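Local coordinates for putative branched chain amino acid ABC transporter, periplasmic amino acid-binding protein (PDB 4XFK) that serves as the periplasmic binding protein of an amino-acid ABC transport system, probably capturing branched-chain amino acids for import, at residues E118-T123 and P136-R141; K143-G148 and M354-V359; S161-Y166 and V216-W221. The protein carries 1 engineered substitution. All coordinates share one frame; numbering follows the deposited sequence.

How the interactions relate
Running from the N terminus, the chain leaves strand 111-114 of the five-stranded parallel sheet, and interaction 1 closes a short loop from 118-123, through strand 131-133, to the start of helix 138-152. The same helix then opens interaction 2, whose partner on strand 350-360 lies more than 200 residues further on. Interaction 3 falls wholly within that long excursion and pairs strand 158-164 with strand 215-218 in the larger mixed sheet. Interactions 1 and 2 meet where Ile140 and Pro136 pack on Met354. Phe217 lies against Val145 and Ala146, joining interactions 2 and 3, while one acetate touches interactions 1 and 3.

Interaction 1 (E118-T123 and P136-R141); sequences EALELT and PNAAIR. Engineered in segment 136-141: Arg141 (natural residue His). With ACT (acetate ion), chain B.
Glu118 and Arg141 face each other as two flat groups lying almost in one plane, carboxylate and guanidinium only 9° apart. Arg141, an engineered residue where the natural sequence has histidine, grips side-on: its NE lies 2.7 Å from Glu118 OE1, and its NH2 is equally close to Glu118 OE2. Both oxygens offer their syn lone pairs, and both N-H bonds run nearly straight at 174°, so this bidentate salt bridge fixes the rotation of both groups. The glutamate reaches it with CG beside its own backbone N and the chain extended beyond, whereas the arginine bends at chi2. Pro136 CG sits over one face of the guanidinium, toward its rim, and the third nitrogen, NH1, bonds to Ser265 O.

The glutamate's backbone is held as well. Glu118 O accepts from Ala138 N at 3.0 Å and also receives a CA-H contact from Asn137, while Glu118 N donates to the acetate OXT at 2.9 Å.

Further along, Leu120 turns CD2 toward the first turn of the helix, resting 4.0 Å from Ala139 CB and 4.2 Å from Ala138 CB. Its side chain crosses that of Asn137 at about a right angle. Asn137 holds its CG between backbone N and carbonyl carbon (chi1 60°), which brings OD1 back to accept from Ile140 N at 3.0 Å; its ND2 hydrogen-bonds to Asp387 OD1 outside the contact.

The result is an Asn N-cap on helix 138-152, docked against the loop that follows strand 111-114. In this periplasmic binding protein, that junction joins a loop of the five-stranded sheet to the first helix of the second lobe, beside the acetate.

Interaction 2 (K143-G148 and M354-V359); sequences KTVAQG and MVVQEV
Val356 pushes both its methyl groups against helix 143-148, the helix-on-sheet packing of an alpha/beta lobe in the periplasmic binding protein fold. CG2 meets the helix backbone, 3.5 Å from Thr144 O and 4.2 Å from Gly148 CA, so one methyl spans a full helical turn. The other branch, CG1, comes up beside Val145, with 4.3 Å to its CG2. At chi1 -165° the valine's CG1 lies anti to the backbone N while CG2 stands beside that nitrogen, and this splits the two methyls between neighbouring parts of the helix. Gly148 has no side chain to stand between its backbone and Val356, which lets the strand come in close there.

One turn earlier, Thr144 crosses Met354 at about a right angle. Thr144 CG2 lies 4.0 Å from Met354 CB, and the methionine, bent at chi2 and chi3, folds its terminal CE back toward the threonine hydroxyl. That hydroxyl is engaged by polar neighbours, bonding to Ile140 O within the helix and also to Ser265 OG on the adjoining strand.

The helix and strand axes approach to 8.4 Å at 54°, so the helix leaves the strand after a short overlap, and of the strand only Met354 and Val356 touch this part of the helix. In the next shell, strand 350-360 is held in the sheet by backbone bonds to strands 263-266 and 373-380. Ile263 packs on both Val145 and Val356, and Phe377 also touches the latter.

On the face of the strand turned from the helix, Gln357 folds back along its own chain: NE2 donates to Val355 O at 3.0 Å, almost straight at 174°, with the acceptor lying in the glutamine's amide plane, though the donor stands above the plane of that carbonyl.

Interaction 3 (S161-Y166 and V216-W221); sequences SINQNY and VFTGNW. With ACT (acetate ion), chain B.
Ile162, Gln164 and Asn220 carry much of this contact, in which strands 158-164 and 215-218 run side by side as parallel neighbours in the mixed sheet of an alpha/beta lobe. Both backbone polar atoms of Ile162 are engaged: its N donates to Phe217 O at 3.0 Å, and its O accepts from Thr218 OG1 at 2.7 Å. Its side chain lies alongside that of Thr218, pointing the same way, while CG2 reaches across to Val216 CG1 at 3.6 Å. Beyond the bridge between Ser161 and Phe217 the strands part, and side chains take over from backbone pairing.

Asn163 brings its end to the other segment, where OD1 accepts from Gly219 N at 2.8 Å, nearly in line with the amide carbonyl. Thr218 OG1 also takes the N-H of Asn220, forming an ST turn that positions the asparagine. From there Asn220 OD1 faces the CG of Gln164, their amide planes 39° apart, and a water bridges this oxygen to Gln164 N. The asparagine's own ND2 is tied to Asp224 O and His193 NE2.

Gln164 extends past Asn220 so that its amide stands nearly perpendicular to the Trp221 ring, over one face of the indole. Phe245 meets that tryptophan from outside the contact, and Trp168 donates to Gly219 O nearby.

At the end of the segments, Tyr166 and Trp221 cross at about a right angle. With CG between backbone N and carbonyl carbon (chi1 73°), the tyrosine carries its hydroxyl to the indole edge. Trp221 NE1 donates to Tyr166 OH at 3.0 Å, and that hydroxyl in turn donates to the acetate O at 2.6 Å.

Interaction 1 (E118-T123 and P136-R141)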
loop_
_atom_site.group_PDB
_atom_site.type_symbol
_atom_site.label_atom_id
_atom_site.label_comp_id
_atom_site.label_asym_id
_atom_site.label_seq_id
_atom_site.Cartn_x
_atom_site.Cartn_y
_atom_site.Cartn_z
ATOM N N GLU A 118 3.479 4.241 1.884
ATOM C CA GLU A 118 2.793 5.133 0.946
ATOM C C GLU A 118 3.118 6.632 1.074
ATOM O O GLU A 118 2.555 7.458 0.351
ATOM C CB GLU A 118 1.274 4.863 0.975
ATOM C CG GLU A 118 0.961 3.374 0.738
ATOM C CD GLU A 118 -0.475 3.080 0.345
ATOM O OE1 GLU A 118 -1.187 3.988 -0.147
ATOM O OE2 GLU A 118 -0.880 1.911 0.523
ATOM N N ALA A 119 4.044 6.983 1.964
ATOM C CA ALA A 119 4.442 8.389 2.111
ATOM C C ALA A 119 5.085 8.940 0.835
ATOM O O ALA A 119 5.838 8.252 0.150
ATOM C CB ALA A 119 5.381 8.550 3.284
ATOM N N LEU A 120 4.798 10.199 0.531
ATOM C CA LEU A 120 5.271 10.808 -0.706
ATOM C C LEU A 120 6.784 10.769 -0.905
ATOM O O LEU A 120 7.251 10.540 -2.016
ATOM C CB LEU A 120 4.797 12.263 -0.783
ATOM C CG LEU A 120 3.286 12.422 -0.884
ATOM C CD1 LEU A 120 2.906 13.885 -0.789
ATOM C CD2 LEU A 120 2.778 11.817 -2.172
ATOM N N GLU A 121 7.546 11.000 0.160
ATOM C CA GLU A 121 8.991 11.176 0.038
ATOM C C GLU A 121 9.706 9.994 -0.612
ATOM O O GLU A 121 10.769 10.166 -1.219
ATOM C CB GLU A 121 9.623 11.476 1.403
ATOM C CG GLU A 121 9.535 10.328 2.407
ATOM C CD GLU A 121 10.275 10.617 3.702
ATOM O OE1 GLU A 121 10.853 11.715 3.825
ATOM O OE2 GLU A 121 10.295 9.737 4.592
ATOM N N LEU A 122 9.137 8.795 -0.495
ATOM C CA LEU A 122 9.813 7.601 -0.994
ATOM C C LEU A 122 10.017 7.623 -2.516
ATOM O O LEU A 122 10.946 7.001 -3.028
ATOM C CB LEU A 122 9.100 6.337 -0.508
ATOM C CG LEU A 122 9.053 6.274 1.026
ATOM C CD1 LEU A 122 8.070 5.235 1.490
ATOM C CD2 LEU A 122 10.441 5.999 1.606
ATOM N N THR A 123 9.174 8.369 -3.232
ATOM C CA THR A 123 9.389 8.583 -4.660
ATOM C C THR A 123 9.601 10.070 -4.960
ATOM O O THR A 123 9.514 10.498 -6.118
ATOM C CB THR A 123 8.219 8.057 -5.509
ATOM O OG1 THR A 123 6.985 8.595 -5.021
ATOM C CG2 THR A 123 8.162 6.533 -5.461
ATOM N N PRO A 136 0.074 2.265 -4.069
ATOM C CA PRO A 136 -0.252 3.695 -4.133
ATOM C C PRO A 136 0.629 4.526 -3.202
ATOM O O PRO A 136 1.461 4.017 -2.436
ATOM C CB PRO A 136 -1.712 3.751 -3.661
ATOM C CG PRO A 136 -2.244 2.370 -3.954
ATOM C CD PRO A 136 -1.089 1.451 -3.672
ATOM N N ASN A 137 0.445 5.834 -3.305
ATOM C CA ASN A 137 1.019 6.780 -2.363
ATOM C C ASN A 137 -0.092 7.745 -1.943
ATOM O O ASN A 137 -1.220 7.645 -2.445
ATOM C CB ASN A 137 2.235 7.494 -2.973
ATOM C CG ASN A 137 1.888 8.270 -4.222
ATOM O OD1 ASN A 137 0.925 9.039 -4.238
ATOM N ND2 ASN A 137 2.661 8.059 -5.287
ATOM N N ALA A 138 0.208 8.671 -1.040
ATOM C CA ALA A 138 -0.831 9.551 -0.511
ATOM C C ALA A 138 -1.570 10.317 -1.602
ATOM O O ALA A 138 -2.784 10.507 -1.524
ATOM C CB ALA A 138 -0.236 10.525 0.496
ATOM N N ALA A 139 -0.833 10.759 -2.612
ATOM C CA ALA A 139 -1.433 11.541 -3.690
ATOM C C ALA A 139 -2.405 10.702 -4.509
ATOM O O ALA A 139 -3.521 11.129 -4.802
ATOM C CB ALA A 139 -0.353 12.152 -4.583
ATOM N N ILE A 140 -1.982 9.498 -4.873
ATOM C CA ILE A 140 -2.840 8.615 -5.645
ATOM C C ILE A 140 -4.090 8.233 -4.842
ATOM O O ILE A 140 -5.210 8.289 -5.361
ATOM C CB ILE A 140 -2.078 7.344 -6.081
ATOM C CG1 ILE A 140 -0.897 7.711 -6.998
ATOM C CG2 ILE A 140 -3.027 6.353 -6.740
ATOM C CD1 ILE A 140 0.042 6.542 -7.297
ATOM N N ARG A 141 -3.900 7.841 -3.580
ATOM C CA ARG A 141 -5.026 7.453 -2.733
ATOM C C ARG A 141 -6.087 8.552 -2.658
ATOM O O ARG A 141 -7.283 8.302 -2.853
ATOM C CB ARG A 141 -4.567 7.143 -1.304
ATOM C CG ARG A 141 -3.757 5.868 -1.123
ATOM C CD ARG A 141 -4.559 4.595 -1.286
ATOM N NE ARG A 141 -3.746 3.467 -0.844
ATOM C CZ ARG A 141 -4.148 2.199 -0.843
ATOM N NH1 ARG A 141 -5.372 1.881 -1.241
ATOM N NH2 ARG A 141 -3.317 1.244 -0.445
HETATM C C ACT B . 2.176 3.944 5.766
HETATM O O ACT B . 2.824 4.262 6.790
HETATM O OXT ACT B . 2.809 3.932 4.685
HETATM C CH3 ACT B . 0.724 3.594 5.849
#

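Interaction 2 (K143-G148 and M354-V359)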
loop_
_atom_site.group_PDB
_atom_site.type_symbol
_atom_site.label_atom_id
_atom_site.label_comp_id
_atom_site.label_asym_id
_atom_site.label_seq_id
_atom_site.Cartn_x
_atom_site.Cartn_y
_atom_site.Cartn_z
ATOM N N LYS A 143 -6.448 11.715 -4.209
ATOM C CA LYS A 143 -7.016 12.243 -5.440
ATOM C C LYS A 143 -8.107 11.303 -5.934
ATOM O O LYS A 143 -9.228 11.720 -6.222
ATOM C CB LYS A 143 -5.943 12.365 -6.518
ATOM C CG LYS A 143 -6.522 12.564 -7.908
ATOM C CD LYS A 143 -5.477 12.388 -9.007
ATOM C CE LYS A 143 -5.142 10.917 -9.273
ATOM N NZ LYS A 143 -4.017 10.412 -8.436
ATOM N N THR A 144 -7.777 10.011 -6.030
ATOM C CA THR A 144 -8.748 9.066 -6.577
ATOM C C THR A 144 -9.993 8.906 -5.707
ATOM O O THR A 144 -11.100 8.855 -6.242
ATOM C CB THR A 144 -8.147 7.676 -6.946
ATOM O OG1 THR A 144 -7.594 7.049 -5.784
ATOM C CG2 THR A 144 -7.071 7.797 -8.025
ATOM N N VAL A 145 -9.833 8.833 -4.386
ATOM C CA VAL A 145 -11.010 8.647 -3.545
ATOM C C VAL A 145 -11.952 9.846 -3.660
ATOM O O VAL A 145 -13.171 9.685 -3.788
ATOM C CB VAL A 145 -10.666 8.298 -2.062
ATOM C CG1 VAL A 145 -10.247 9.529 -1.253
ATOM C CG2 VAL A 145 -11.839 7.591 -1.411
ATOM N N ALA A 146 -11.389 11.052 -3.661
ATOM C CA ALA A 146 -12.210 12.254 -3.727
ATOM C C ALA A 146 -12.835 12.421 -5.118
ATOM O O ALA A 146 -14.030 12.713 -5.245
ATOM C CB ALA A 146 -11.377 13.483 -3.359
ATOM N N GLN A 147 -12.035 12.235 -6.164
ATOM C CA GLN A 147 -12.551 12.366 -7.522
ATOM C C GLN A 147 -13.629 11.325 -7.826
ATOM O O GLN A 147 -14.620 11.630 -8.488
ATOM C CB GLN A 147 -11.429 12.289 -8.552
ATOM C CG GLN A 147 -11.892 12.583 -9.967
ATOM C CD GLN A 147 -12.341 14.014 -10.136
ATOM O OE1 GLN A 147 -11.669 14.945 -9.686
ATOM N NE2 GLN A 147 -13.490 14.202 -10.771
ATOM N N GLY A 148 -13.434 10.098 -7.353
ATOM C CA GLY A 148 -14.428 9.052 -7.531
ATOM C C GLY A 148 -15.753 9.411 -6.881
ATOM O O GLY A 148 -16.815 9.270 -7.485
ATOM N N MET A 354 -6.853 2.260 -10.194
ATOM C CA MET A 354 -7.412 2.399 -8.856
ATOM C C MET A 354 -8.925 2.250 -8.910
ATOM O O MET A 354 -9.577 2.729 -9.832
ATOM C CB MET A 354 -7.036 3.756 -8.258
ATOM C CG MET A 354 -5.559 3.879 -7.895
ATOM S SD MET A 354 -5.060 2.793 -6.525
ATOM C CE MET A 354 -5.785 3.672 -5.142
ATOM N N VAL A 355 -9.478 1.586 -7.907
ATOM C CA VAL A 355 -10.902 1.315 -7.851
ATOM C C VAL A 355 -11.483 1.951 -6.608
ATOM O O VAL A 355 -11.061 1.650 -5.489
ATOM C CB VAL A 355 -11.156 -0.199 -7.774
ATOM C CG1 VAL A 355 -12.639 -0.499 -7.926
ATOM C CG2 VAL A 355 -10.362 -0.896 -8.834
ATOM N N VAL A 356 -12.461 2.828 -6.807
ATOM C CA VAL A 356 -13.144 3.462 -5.691
ATOM C C VAL A 356 -14.397 2.653 -5.366
ATOM O O VAL A 356 -15.145 2.261 -6.265
ATOM C CB VAL A 356 -13.473 4.936 -5.979
ATOM C CG1 VAL A 356 -13.837 5.636 -4.686
ATOM C CG2 VAL A 356 -12.263 5.616 -6.621
ATOM N N GLN A 357 -14.593 2.396 -4.074
ATOM C CA GLN A 357 -15.538 1.392 -3.595
ATOM C C GLN A 357 -16.367 1.922 -2.433
ATOM O O GLN A 357 -15.864 2.699 -1.607
ATOM C CB GLN A 357 -14.776 0.155 -3.119
ATOM C CG GLN A 357 -13.915 -0.505 -4.191
ATOM C CD GLN A 357 -12.741 -1.262 -3.611
ATOM O OE1 GLN A 357 -12.918 -2.268 -2.925
ATOM N NE2 GLN A 357 -11.528 -0.785 -3.889
ATOM N N GLU A 358 -17.624 1.483 -2.356
ATOM C CA GLU A 358 -18.518 1.879 -1.270
ATOM C C GLU A 358 -18.932 0.663 -0.452
ATOM O O GLU A 358 -19.060 -0.433 -0.991
ATOM C CB GLU A 358 -19.760 2.568 -1.834
ATOM C CG GLU A 358 -20.606 1.678 -2.740
ATOM C CD GLU A 358 -21.817 2.387 -3.297
ATOM O OE1 GLU A 358 -22.727 2.708 -2.509
ATOM O OE2 GLU A 358 -21.853 2.620 -4.521
ATOM N N VAL A 359 -19.144 0.852 0.845
ATOM C CA VAL A 359 -19.649 -0.235 1.676
ATOM C C VAL A 359 -21.145 -0.409 1.407
ATOM O O VAL A 359 -21.923 0.537 1.556
ATOM C CB VAL A 359 -19.395 0.037 3.164
ATOM C CG1 VAL A 359 -19.931 -1.110 4.010
ATOM C CG2 VAL A 359 -17.895 0.247 3.404
#

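Interaction 3 (S161-Y166 and V216-W221)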
loop_
_atom_site.group_PDB
_atom_site.type_symbol
_atom_site.label_atom_id
_atom_site.label_comp_id
_atom_site.label_asym_id
_atom_site.label_seq_id
_atom_site.Cartn_x
_atom_site.Cartn_y
_atom_site.Cartn_z
ATOM N N SER A 161 -10.548 16.432 7.953
ATOM C CA SER A 161 -9.361 15.599 7.748
ATOM C C SER A 161 -8.836 15.138 9.102
ATOM O O SER A 161 -8.547 15.963 9.957
ATOM C CB SER A 161 -8.281 16.398 7.013
ATOM O OG SER A 161 -7.056 15.686 6.948
ATOM N N ILE A 162 -8.724 13.828 9.302
ATOM C CA ILE A 162 -8.154 13.306 10.542
ATOM C C ILE A 162 -7.091 12.257 10.211
ATOM O O ILE A 162 -7.368 11.288 9.514
ATOM C CB ILE A 162 -9.243 12.762 11.512
ATOM C CG1 ILE A 162 -8.603 12.269 12.816
ATOM C CG2 ILE A 162 -10.099 11.683 10.846
ATOM C CD1 ILE A 162 -9.596 12.032 13.937
ATOM N N ASN A 163 -5.868 12.471 10.690
ATOM C CA ASN A 163 -4.747 11.598 10.354
ATOM C C ASN A 163 -3.751 11.449 11.483
ATOM O O ASN A 163 -3.770 12.207 12.454
ATOM C CB ASN A 163 -4.023 12.083 9.090
ATOM C CG ASN A 163 -4.920 12.080 7.871
ATOM O OD1 ASN A 163 -5.158 11.036 7.271
ATOM N ND2 ASN A 163 -5.436 13.246 7.509
ATOM N N GLN A 164 -2.896 10.442 11.334
ATOM C CA GLN A 164 -1.833 10.125 12.275
ATOM C C GLN A 164 -0.651 11.073 12.105
ATOM O O GLN A 164 -0.253 11.393 10.982
ATOM C CB GLN A 164 -1.371 8.687 12.039
ATOM C CG GLN A 164 -2.463 7.637 12.269
ATOM C CD GLN A 164 -2.187 6.335 11.552
ATOM O OE1 GLN A 164 -2.218 5.251 12.155
ATOM N NE2 GLN A 164 -1.941 6.425 10.259
ATOM N N ASN A 165 -0.071 11.502 13.221
ATOM C CA ASN A 165 1.025 12.457 13.161
ATOM C C ASN A 165 2.377 11.780 12.913
ATOM O O ASN A 165 3.212 11.660 13.820
ATOM C CB ASN A 165 1.060 13.334 14.416
ATOM C CG ASN A 165 1.688 14.688 14.153
ATOM O OD1 ASN A 165 2.505 14.837 13.240
ATOM N ND2 ASN A 165 1.305 15.687 14.945
ATOM N N TYR A 166 2.560 11.321 11.678
ATOM C CA TYR A 166 3.861 10.900 11.152
ATOM C C TYR A 166 3.836 11.160 9.652
ATOM O O TYR A 166 2.836 11.667 9.136
ATOM C CB TYR A 166 4.212 9.440 11.493
ATOM C CG TYR A 166 3.475 8.334 10.759
ATOM C CD1 TYR A 166 2.120 8.101 10.970
ATOM C CD2 TYR A 166 4.163 7.475 9.900
ATOM C CE1 TYR A 166 1.461 7.058 10.330
ATOM C CE2 TYR A 166 3.517 6.436 9.253
ATOM C CZ TYR A 166 2.165 6.229 9.470
ATOM O OH TYR A 166 1.506 5.192 8.843
ATOM N N VAL A 216 -15.347 12.580 5.882
ATOM C CA VAL A 216 -14.171 12.590 6.745
ATOM C C VAL A 216 -13.039 11.865 6.020
ATOM O O VAL A 216 -13.085 10.647 5.859
ATOM C CB VAL A 216 -14.440 11.900 8.093
ATOM C CG1 VAL A 216 -13.180 11.949 8.959
ATOM C CG2 VAL A 216 -15.630 12.557 8.797
ATOM N N PHE A 217 -12.038 12.611 5.561
ATOM C CA PHE A 217 -10.888 11.995 4.914
ATOM C C PHE A 217 -9.908 11.493 5.958
ATOM O O PHE A 217 -9.528 12.240 6.865
ATOM C CB PHE A 217 -10.165 13.004 4.025
ATOM C CG PHE A 217 -10.931 13.403 2.788
ATOM C CD1 PHE A 217 -11.035 12.534 1.708
ATOM C CD2 PHE A 217 -11.527 14.653 2.696
ATOM C CE1 PHE A 217 -11.729 12.899 0.567
ATOM C CE2 PHE A 217 -12.222 15.018 1.560
ATOM C CZ PHE A 217 -12.321 14.148 0.495
ATOM N N THR A 218 -9.471 10.243 5.823
ATOM C CA THR A 218 -8.477 9.720 6.750
ATOM C C THR A 218 -7.635 8.621 6.130
ATOM O O THR A 218 -8.156 7.723 5.460
ATOM C CB THR A 218 -9.119 9.214 8.078
ATOM O OG1 THR A 218 -8.082 8.727 8.938
ATOM C CG2 THR A 218 -10.133 8.100 7.842
ATOM N N GLY A 219 -6.330 8.700 6.384
ATOM C CA GLY A 219 -5.396 7.634 6.047
ATOM C C GLY A 219 -5.124 6.688 7.206
ATOM O O GLY A 219 -4.175 5.917 7.157
ATOM N N ASN A 220 -5.944 6.734 8.251
ATOM C CA ASN A 220 -5.711 5.896 9.426
ATOM C C ASN A 220 -5.814 4.409 9.098
ATOM O O ASN A 220 -6.476 4.012 8.134
ATOM C CB ASN A 220 -6.681 6.254 10.557
ATOM C CG ASN A 220 -6.358 7.585 11.208
ATOM O OD1 ASN A 220 -5.542 8.361 10.707
ATOM N ND2 ASN A 220 -6.993 7.846 12.342
ATOM N N TRP A 221 -5.145 3.599 9.907
ATOM C CA TRP A 221 -5.167 2.157 9.756
ATOM C C TRP A 221 -4.872 1.543 11.111
ATOM O O TRP A 221 -4.594 2.262 12.079
ATOM C CB TRP A 221 -4.134 1.702 8.716
ATOM C CG TRP A 221 -2.732 2.185 8.967
ATOM C CD1 TRP A 221 -2.254 3.448 8.753
ATOM C CD2 TRP A 221 -1.624 1.412 9.444
ATOM N NE1 TRP A 221 -0.921 3.506 9.078
ATOM C CE2 TRP A 221 -0.511 2.271 9.504
ATOM C CE3 TRP A 221 -1.464 0.072 9.823
ATOM C CZ2 TRP A 221 0.746 1.839 9.927
ATOM C CZ3 TRP A 221 -0.213 -0.353 10.250
ATOM C CH2 TRP A 221 0.875 0.527 10.295
HETATM C C ACT B . 2.176 3.944 5.766
HETATM O O ACT B . 2.824 4.262 6.790
HETATM O OXT ACT B . 2.809 3.932 4.685
HETATM C CH3 ACT B . 0.724 3.594 5.849
HETATM O O HOH W 1 -3.232 8.679 9.026
#